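Local coordinates for serine acetyltransferase (Neisseria gonorrhoeae, PDB 6WYE), which probably catalyses acetyl transfer from acetyl-CoA to L-serine, giving O-acetyl-L-serine and CoA, the first of two steps from L-serine to L-cysteine, at residues 57-62 and 71-76; 93-98 and 139-144; 104-109 and 131-136. All coordinates share one frame; numbering follows the deposited sequence.

Contact 1 of 3, residues 57-62 and 71-76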
loop_
_atom_site.group_PDB
_atom_site.type_symbol
_atom_site.label_atom_id
_atom_site.label_comp_id
_atom_site.label_asym_id
_atom_site.label_seq_id
_atom_site.Cartn_x
_atom_site.Cartn_y
_atom_site.Cartn_z
ATOM N N HIS A 57 0.590 9.189 -18.912
ATOM C CA HIS A 57 -0.297 8.480 -19.830
ATOM C C HIS A 57 -1.569 8.013 -19.125
ATOM O O HIS A 57 -2.662 8.097 -19.695
ATOM C CB HIS A 57 0.438 7.294 -20.477
ATOM C CG HIS A 57 1.034 7.603 -21.822
ATOM N ND1 HIS A 57 2.299 8.135 -21.976
ATOM C CD2 HIS A 57 0.536 7.455 -23.076
ATOM C CE1 HIS A 57 2.555 8.297 -23.265
ATOM N NE2 HIS A 57 1.502 7.892 -23.953
ATOM N N GLN A 58 -1.455 7.527 -17.882
ATOM C CA GLN A 58 -2.638 7.051 -17.167
ATOM C C GLN A 58 -3.481 8.196 -16.625
ATOM O O GLN A 58 -4.715 8.098 -16.601
ATOM C CB GLN A 58 -2.225 6.127 -16.012
ATOM C CG GLN A 58 -1.718 4.760 -16.463
ATOM C CD GLN A 58 -0.828 4.091 -15.426
ATOM O OE1 GLN A 58 -0.718 4.553 -14.286
ATOM N NE2 GLN A 58 -0.154 3.015 -15.833
ATOM N N THR A 59 -2.848 9.290 -16.215
ATOM C CA THR A 59 -3.579 10.417 -15.654
ATOM C C THR A 59 -4.105 11.381 -16.718
ATOM O O THR A 59 -5.182 11.955 -16.535
ATOM C CB THR A 59 -2.689 11.175 -14.664
ATOM O OG1 THR A 59 -2.301 10.292 -13.609
ATOM C CG2 THR A 59 -3.420 12.392 -14.071
ATOM N N VAL A 60 -3.374 11.584 -17.817
ATOM C CA VAL A 60 -3.763 12.593 -18.802
ATOM C C VAL A 60 -4.050 11.996 -20.180
ATOM O O VAL A 60 -5.175 12.099 -20.684
ATOM C CB VAL A 60 -2.687 13.683 -18.901
ATOM C CG1 VAL A 60 -3.042 14.685 -20.005
ATOM C CG2 VAL A 60 -2.520 14.394 -17.515
ATOM N N LEU A 61 -3.039 11.386 -20.807
ATOM C CA LEU A 61 -3.116 11.144 -22.253
ATOM C C LEU A 61 -4.138 10.070 -22.623
ATOM O O LEU A 61 -4.742 10.148 -23.698
ATOM C CB LEU A 61 -1.734 10.789 -22.808
ATOM C CG LEU A 61 -0.638 11.834 -22.584
ATOM C CD1 LEU A 61 0.662 11.341 -23.180
ATOM C CD2 LEU A 61 -1.009 13.194 -23.191
ATOM N N ARG A 62 -4.359 9.066 -21.768
ATOM C CA ARG A 62 -5.363 8.056 -22.087
ATOM C C ARG A 62 -6.794 8.556 -21.897
ATOM O O ARG A 62 -7.735 7.827 -22.228
ATOM C CB ARG A 62 -5.145 6.784 -21.252
ATOM N N ALA A 71 -10.890 14.437 -12.489
ATOM C CA ALA A 71 -11.486 13.442 -11.601
ATOM C C ALA A 71 -10.483 12.355 -11.253
ATOM O O ALA A 71 -10.405 11.913 -10.099
ATOM C CB ALA A 71 -12.728 12.826 -12.253
ATOM N N TYR A 72 -9.702 11.916 -12.243
ATOM C CA TYR A 72 -8.712 10.870 -12.007
ATOM C C TYR A 72 -7.625 11.348 -11.049
ATOM O O TYR A 72 -7.293 10.661 -10.078
ATOM C CB TYR A 72 -8.111 10.423 -13.337
ATOM C CG TYR A 72 -7.299 9.153 -13.283
ATOM C CD1 TYR A 72 -7.906 7.915 -13.433
ATOM C CD2 TYR A 72 -5.921 9.192 -13.116
ATOM C CE1 TYR A 72 -7.158 6.740 -13.403
ATOM C CE2 TYR A 72 -5.162 8.023 -13.099
ATOM C CZ TYR A 72 -5.786 6.808 -13.242
ATOM O OH TYR A 72 -5.042 5.653 -13.214
ATOM N N HIS A 73 -7.071 12.512 -11.302
ATOM C CA HIS A 73 -5.961 13.018 -10.459
ATOM C C HIS A 73 -6.442 13.328 -9.045
ATOM O O HIS A 73 -5.757 12.980 -8.128
ATOM C CB HIS A 73 -5.319 14.227 -11.112
ATOM C CG HIS A 73 -3.949 14.543 -10.645
ATOM N ND1 HIS A 73 -3.023 13.596 -10.396
ATOM C CD2 HIS A 73 -3.347 15.716 -10.431
ATOM C CE1 HIS A 73 -1.913 14.169 -10.053
ATOM N NE2 HIS A 73 -2.090 15.451 -10.053
ATOM N N LEU A 74 -7.584 13.971 -8.917
ATOM C CA LEU A 74 -8.099 14.291 -7.586
ATOM C C LEU A 74 -8.370 13.033 -6.774
ATOM O O LEU A 74 -8.053 12.973 -5.578
ATOM C CB LEU A 74 -9.382 15.121 -7.700
ATOM C CG LEU A 74 -9.240 16.553 -8.210
ATOM C CD1 LEU A 74 -10.582 17.275 -8.125
ATOM C CD2 LEU A 74 -8.163 17.291 -7.412
ATOM N N SER A 75 -8.957 12.011 -7.402
ATOM C CA SER A 75 -9.218 10.787 -6.656
ATOM C C SER A 75 -7.916 10.112 -6.253
ATOM O O SER A 75 -7.835 9.528 -5.164
ATOM C CB SER A 75 -10.110 9.846 -7.472
ATOM O OG SER A 75 -9.414 9.349 -8.603
ATOM N N SER A 76 -6.881 10.212 -7.095
ATOM C CA SER A 76 -5.544 9.801 -6.677
ATOM C C SER A 76 -5.130 10.511 -5.385
ATOM O O SER A 76 -4.565 9.890 -4.480
ATOM C CB SER A 76 -4.541 10.022 -7.825
ATOM O OG SER A 76 -3.869 11.261 -7.736
HETATM O O HOH W 1 -5.491 4.845 -16.060
HETATM O O HOH W 2 -3.127 10.781 -10.998
#

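Contact 2 of 3, residues 93-98 and 139-144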
loop_
_atom_site.group_PDB
_atom_site.type_symbol
_atom_site.label_atom_id
_atom_site.label_comp_id
_atom_site.label_asym_id
_atom_site.label_seq_id
_atom_site.Cartn_x
_atom_site.Cartn_y
_atom_site.Cartn_z
ATOM N N GLN A 93 -16.422 11.657 -11.454
ATOM C CA GLN A 93 -16.831 11.718 -12.854
ATOM C C GLN A 93 -18.332 11.969 -12.981
ATOM O O GLN A 93 -18.763 12.805 -13.785
ATOM C CB GLN A 93 -16.420 10.428 -13.577
ATOM C CG GLN A 93 -15.457 10.676 -14.725
ATOM C CD GLN A 93 -14.973 9.395 -15.377
ATOM O OE1 GLN A 93 -15.115 8.299 -14.818
ATOM N NE2 GLN A 93 -14.402 9.524 -16.570
ATOM N N GLN A 94 -19.146 11.277 -12.179
ATOM C CA GLN A 94 -20.589 11.512 -12.223
ATOM C C GLN A 94 -20.937 12.918 -11.754
ATOM O O GLN A 94 -21.821 13.568 -12.326
ATOM C CB GLN A 94 -21.330 10.475 -11.382
ATOM N N ALA A 95 -20.246 13.412 -10.724
ATOM C CA ALA A 95 -20.504 14.766 -10.245
ATOM C C ALA A 95 -20.168 15.798 -11.308
ATOM O O ALA A 95 -20.911 16.771 -11.499
ATOM C CB ALA A 95 -19.710 15.037 -8.967
ATOM N N LEU A 96 -19.046 15.615 -12.001
ATOM C CA LEU A 96 -18.725 16.513 -13.102
ATOM C C LEU A 96 -19.763 16.414 -14.212
ATOM O O LEU A 96 -20.091 17.424 -14.849
ATOM C CB LEU A 96 -17.332 16.203 -13.649
ATOM C CG LEU A 96 -16.166 16.700 -12.801
ATOM C CD1 LEU A 96 -14.880 16.205 -13.386
ATOM C CD2 LEU A 96 -16.162 18.209 -12.738
ATOM N N GLY A 97 -20.296 15.211 -14.452
ATOM C CA GLY A 97 -21.332 15.056 -15.461
ATOM C C GLY A 97 -22.668 15.620 -15.025
ATOM O O GLY A 97 -23.461 16.058 -15.863
ATOM N N SER A 98 -22.929 15.633 -13.712
ATOM C CA SER A 98 -24.180 16.153 -13.170
ATOM C C SER A 98 -24.218 17.679 -13.106
ATOM O O SER A 98 -25.309 18.258 -13.072
ATOM C CB SER A 98 -24.420 15.579 -11.768
ATOM N N HIS A 139 -13.124 20.976 -3.768
ATOM C CA HIS A 139 -14.252 21.566 -3.045
ATOM C C HIS A 139 -15.474 21.725 -3.941
ATOM O O HIS A 139 -16.599 21.447 -3.513
ATOM C CB HIS A 139 -13.905 22.920 -2.446
ATOM C CG HIS A 139 -15.130 23.687 -2.045
ATOM N ND1 HIS A 139 -15.890 23.343 -0.945
ATOM C CD2 HIS A 139 -15.792 24.698 -2.658
ATOM C CE1 HIS A 139 -16.936 24.148 -0.868
ATOM N NE2 HIS A 139 -16.898 24.980 -1.896
ATOM N N ARG A 140 -15.276 22.169 -5.183
ATOM C CA ARG A 140 -16.405 22.311 -6.103
ATOM C C ARG A 140 -17.192 21.011 -6.201
ATOM O O ARG A 140 -18.422 21.001 -6.070
ATOM C CB ARG A 140 -15.909 22.733 -7.488
ATOM C CG ARG A 140 -15.302 24.098 -7.567
ATOM C CD ARG A 140 -15.058 24.479 -9.032
ATOM N NE ARG A 140 -14.150 25.615 -9.151
ATOM C CZ ARG A 140 -14.479 26.866 -8.835
ATOM N NH1 ARG A 140 -15.700 27.148 -8.388
ATOM N NH2 ARG A 140 -13.593 27.840 -8.970
ATOM N N ILE A 141 -16.494 19.889 -6.393
ATOM C CA ILE A 141 -17.185 18.599 -6.383
ATOM C C ILE A 141 -17.775 18.324 -5.005
ATOM O O ILE A 141 -18.930 17.887 -4.879
ATOM C CB ILE A 141 -16.232 17.473 -6.822
ATOM C CG1 ILE A 141 -15.638 17.793 -8.195
ATOM C CG2 ILE A 141 -16.968 16.138 -6.845
ATOM C CD1 ILE A 141 -14.561 16.817 -8.639
ATOM N N ASN A 142 -17.001 18.588 -3.946
ATOM C CA ASN A 142 -17.508 18.372 -2.592
ATOM C C ASN A 142 -18.792 19.150 -2.352
ATOM O O ASN A 142 -19.739 18.628 -1.745
ATOM C CB ASN A 142 -16.459 18.768 -1.553
ATOM C CG ASN A 142 -16.379 17.768 -0.428
ATOM O OD1 ASN A 142 -16.574 16.572 -0.649
ATOM N ND2 ASN A 142 -16.110 18.243 0.786
ATOM N N HIS A 143 -18.844 20.390 -2.838
ATOM C CA HIS A 143 -20.039 21.206 -2.680
ATOM C C HIS A 143 -21.232 20.564 -3.376
ATOM O O HIS A 143 -22.337 20.524 -2.820
ATOM C CB HIS A 143 -19.775 22.612 -3.227
ATOM C CG HIS A 143 -20.881 23.583 -2.964
ATOM N ND1 HIS A 143 -21.364 23.840 -1.698
ATOM C CD2 HIS A 143 -21.592 24.372 -3.805
ATOM C CE1 HIS A 143 -22.324 24.745 -1.771
ATOM N NE2 HIS A 143 -22.484 25.083 -3.039
ATOM N N ARG A 144 -21.015 20.026 -4.582
ATOM C CA ARG A 144 -22.078 19.328 -5.303
ATOM C C ARG A 144 -22.564 18.103 -4.529
ATOM O O ARG A 144 -23.773 17.859 -4.436
ATOM C CB ARG A 144 -21.578 18.952 -6.706
ATOM C CG ARG A 144 -22.420 17.948 -7.521
ATOM C CD ARG A 144 -23.919 18.261 -7.549
ATOM N NE ARG A 144 -24.203 19.583 -8.092
ATOM C CZ ARG A 144 -25.212 20.355 -7.698
ATOM N NH1 ARG A 144 -26.049 19.930 -6.757
ATOM N NH2 ARG A 144 -25.386 21.547 -8.254
#

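Contact 3 of 3, residues 104-109 and 131-136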
loop_
_atom_site.group_PDB
_atom_site.type_symbol
_atom_site.label_atom_id
_atom_site.label_comp_id
_atom_site.label_asym_id
_atom_site.label_seq_id
_atom_site.Cartn_x
_atom_site.Cartn_y
_atom_site.Cartn_z
ATOM N N LYS A 104 -16.545 24.288 -16.399
ATOM C CA LYS A 104 -16.320 25.646 -16.880
ATOM C C LYS A 104 -15.566 26.466 -15.842
ATOM O O LYS A 104 -14.668 27.242 -16.187
ATOM C CB LYS A 104 -17.651 26.307 -17.240
ATOM N N CYS A 105 -15.899 26.292 -14.566
ATOM C CA CYS A 105 -15.112 26.936 -13.521
ATOM C C CYS A 105 -13.677 26.435 -13.531
ATOM O O CYS A 105 -12.735 27.228 -13.407
ATOM C CB CYS A 105 -15.782 26.695 -12.174
ATOM S SG CYS A 105 -17.400 27.472 -12.097
ATOM N N VAL A 106 -13.492 25.124 -13.727
ATOM C CA VAL A 106 -12.152 24.537 -13.779
ATOM C C VAL A 106 -11.309 25.219 -14.848
ATOM O O VAL A 106 -10.160 25.622 -14.603
ATOM C CB VAL A 106 -12.240 23.018 -14.032
ATOM C CG1 VAL A 106 -10.883 22.460 -14.440
ATOM C CG2 VAL A 106 -12.745 22.302 -12.796
ATOM N N GLU A 107 -11.876 25.372 -16.049
ATOM C CA GLU A 107 -11.146 26.020 -17.135
ATOM C C GLU A 107 -10.833 27.473 -16.809
ATOM O O GLU A 107 -9.725 27.953 -17.081
ATOM C CB GLU A 107 -11.949 25.935 -18.439
ATOM C CG GLU A 107 -12.312 24.509 -18.835
ATOM C CD GLU A 107 -12.296 24.289 -20.343
ATOM O OE1 GLU A 107 -12.146 25.278 -21.101
ATOM O OE2 GLU A 107 -12.457 23.121 -20.765
ATOM N N ALA A 108 -11.799 28.201 -16.247
ATOM C CA ALA A 108 -11.527 29.587 -15.873
ATOM C C ALA A 108 -10.380 29.667 -14.873
ATOM O O ALA A 108 -9.506 30.536 -14.977
ATOM C CB ALA A 108 -12.789 30.230 -15.298
ATOM N N ASP A 109 -10.359 28.748 -13.906
ATOM C CA ASP A 109 -9.303 28.744 -12.897
ATOM C C ASP A 109 -7.929 28.527 -13.519
ATOM O O ASP A 109 -6.960 29.197 -13.143
ATOM C CB ASP A 109 -9.600 27.664 -11.847
ATOM C CG ASP A 109 -10.749 28.043 -10.928
ATOM O OD1 ASP A 109 -11.336 29.134 -11.121
ATOM O OD2 ASP A 109 -11.069 27.260 -9.999
ATOM N N LYS A 131 -1.263 22.450 -5.440
ATOM C CA LYS A 131 -2.167 21.985 -4.392
ATOM C C LYS A 131 -3.380 22.901 -4.206
ATOM O O LYS A 131 -4.464 22.421 -3.860
ATOM C CB LYS A 131 -1.354 21.896 -3.093
ATOM C CG LYS A 131 -2.052 21.538 -1.844
ATOM C CD LYS A 131 -1.004 21.252 -0.725
ATOM C CE LYS A 131 -0.519 22.529 -0.023
ATOM N NZ LYS A 131 0.212 22.206 1.257
ATOM N N GLY A 132 -3.219 24.217 -4.405
ATOM C CA GLY A 132 -4.354 25.123 -4.258
ATOM C C GLY A 132 -5.399 24.939 -5.348
ATOM O O GLY A 132 -6.606 25.007 -5.087
ATOM N N PHE A 133 -4.950 24.695 -6.579
ATOM C CA PHE A 133 -5.872 24.323 -7.647
ATOM C C PHE A 133 -6.588 23.005 -7.337
ATOM O O PHE A 133 -7.806 22.890 -7.535
ATOM C CB PHE A 133 -5.108 24.235 -8.972
ATOM C CG PHE A 133 -5.933 23.694 -10.092
ATOM C CD1 PHE A 133 -6.809 24.529 -10.780
ATOM C CD2 PHE A 133 -5.855 22.351 -10.448
ATOM C CE1 PHE A 133 -7.587 24.044 -11.809
ATOM C CE2 PHE A 133 -6.636 21.846 -11.478
ATOM C CZ PHE A 133 -7.508 22.698 -12.159
ATOM N N HIS A 134 -5.861 21.998 -6.841
ATOM C CA HIS A 134 -6.513 20.740 -6.483
ATOM C C HIS A 134 -7.577 20.959 -5.408
ATOM O O HIS A 134 -8.702 20.457 -5.522
ATOM C CB HIS A 134 -5.478 19.716 -5.996
ATOM C CG HIS A 134 -4.419 19.406 -7.004
ATOM N ND1 HIS A 134 -3.116 19.137 -6.655
ATOM C CD2 HIS A 134 -4.468 19.339 -8.358
ATOM C CE1 HIS A 134 -2.403 18.920 -7.750
ATOM N NE2 HIS A 134 -3.201 19.030 -8.795
ATOM N N ALA A 135 -7.249 21.733 -4.370
ATOM C CA ALA A 135 -8.189 21.899 -3.260
ATOM C C ALA A 135 -9.462 22.604 -3.711
ATOM O O ALA A 135 -10.567 22.217 -3.311
ATOM C CB ALA A 135 -7.537 22.676 -2.116
ATOM N N ILE A 136 -9.320 23.642 -4.543
ATOM C CA ILE A 136 -10.482 24.373 -5.036
ATOM C C ILE A 136 -11.406 23.438 -5.806
ATOM O O ILE A 136 -12.622 23.423 -5.592
ATOM C CB ILE A 136 -10.038 25.553 -5.930
ATOM C CG1 ILE A 136 -9.364 26.672 -5.130
ATOM C CG2 ILE A 136 -11.219 26.107 -6.740
ATOM C CD1 ILE A 136 -10.200 27.208 -4.016
#

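Contact 1 of 3, residues 57-62 and 71-76
Y72 reaches from helix 66-78 to the backbone of Q58 and T59 on helix 53-61, and its side chain can be followed outward atom by atom. Its CB points toward helix 53-61, and with CG anti to the backbone N (chi1 -167°) the ring is carried across. CD2 then lies 3.7 Å from T59 CA, and CE2 is 3.7 Å from T59 OG1. The carbonyl oxygen Q58 O, which also accepts a hydrogen bond from H63 NE2, sits over one ring face, offset toward the rim, 3.5 Å from Y72 CE2. At the tip, Y72 OH meets Q58 CB at 4.0 Å and bonds a water that also donates a weak bond to Q58 O. R86 of a second subunit makes a cation-pi contact with the same ring. Beside it, the methyl CG2 of T59 packs 3.9 Å from H73 ND1, while a second water joins T59 OG1 (2.8 Å) to H73 ND1, which it meets in the plane of the imidazole. The other ring nitrogen, H73 NE2, bonds L128 O. Between these segments, whose N-to-C directions lie 139° apart, facing polar atoms are thus matched through water, firmly at T59 and H73, weakly at Q58 O.

Contact 2 of 3, residues 93-98 and 139-144
A95 and I141 meet where helix 85-98 passes helix 131-147, and the apolar contacts between them form the heart of this junction. The methyl A95 CB points at the opposing helix and lies 3.6 Å from I141 CG2. The two branches of I141 divide the work: CG2 stands anti to the backbone N and takes the alanine, whereas CG1 lies anti to the carbonyl carbon and the chain runs on extended (chi2 173°), which brings CD1 to L96. That second touch is looser, 4.5 Å between L96 CG and I141 CD1. The alanine is the point of nearest backbone approach, with the CA atoms of A95 and I141 6.4 Å apart, while the segment axes stay 9.9 Å apart and cross at 78°.

The aliphatic part of a charged side chain supplies the next kind of contact. R144 CG packs 4.2 Å from A95 CB, adding a methylene to the apolar patch. Its guanidinium has other business: it is held mainly by D148, with which NH1 forms a salt bridge, and NH2 makes a long, weak ion pair with D99, just beyond the end of segment 93-98.

Around this nearly perpendicular crossing, L96 also touches I102 and S103 of helix 100-116, and I141 also touches L74 of helix 66-78. Other residues of segment 139-144 face other elements: N142 packs on helix 151-165, while H139 and H143 touch L175 and R174 of strand 174-175. Helix 131-147 thus has helix 85-98 against one face and, through the two histidines, reaches a strand at the start of the hexapeptide-repeat beta-helix.

Contact 3 of 3, residues 104-109 and 131-136
F133 meets V106 and D109 between two nearly antiparallel helices of the N-terminal helical domain, which precedes the left-handed beta-helix of this hexapeptide-repeat enzyme. The segment axes lie 11.3 Å apart at 162°, a wide spacing bridged chiefly by the F133 ring. Its CG is anti to the backbone N (chi1 173°), which sends the ring across the gap and presents its edge to the other helix. Near the ring plane, CE1 lies 4.1 Å from D109 CB, and CZ is 4.1 Å from V106 CG1. The V106 and F133 side chains run at about a right angle, and the valine meets the phenyl rim with the one methyl, CG1.

D109 uses a different conformation. Its CG is anti to the carbonyl carbon (chi1 -73°), and the carboxylate passes obliquely across I136. The head of this buried acid is well supplied: OD2 forms a salt bridge with R140 and accepts a bond from Q137 NE2, while OD1 accepts one from the backbone N of L179. Such company would be expected to favour the ionised form and hold the carboxylate's rotation. Across the contact, I136 turns its branch methyl to the acid, with I136 CG2 3.5 Å from D109 OD2.

From the N terminus, contact 1 closes first, a short loop of eight residues that folds helix 66-78 back against helix 53-61. Contact 2 then opens on helix 85-98 and closes 40 residues later on helix 131-147; contact 3 is nested inside that loop, setting helix 100-116 against the beginning of that same helix. Contacts 2 and 3 thus share helix 131-147 and also touch where R140 packs on C105. Contact 1 lies in series with both, yet touches each: A71 packs on L96 of contact 2, and H73 on H134 of contact 3. Together they tie together five helices of the N-terminal helical domain.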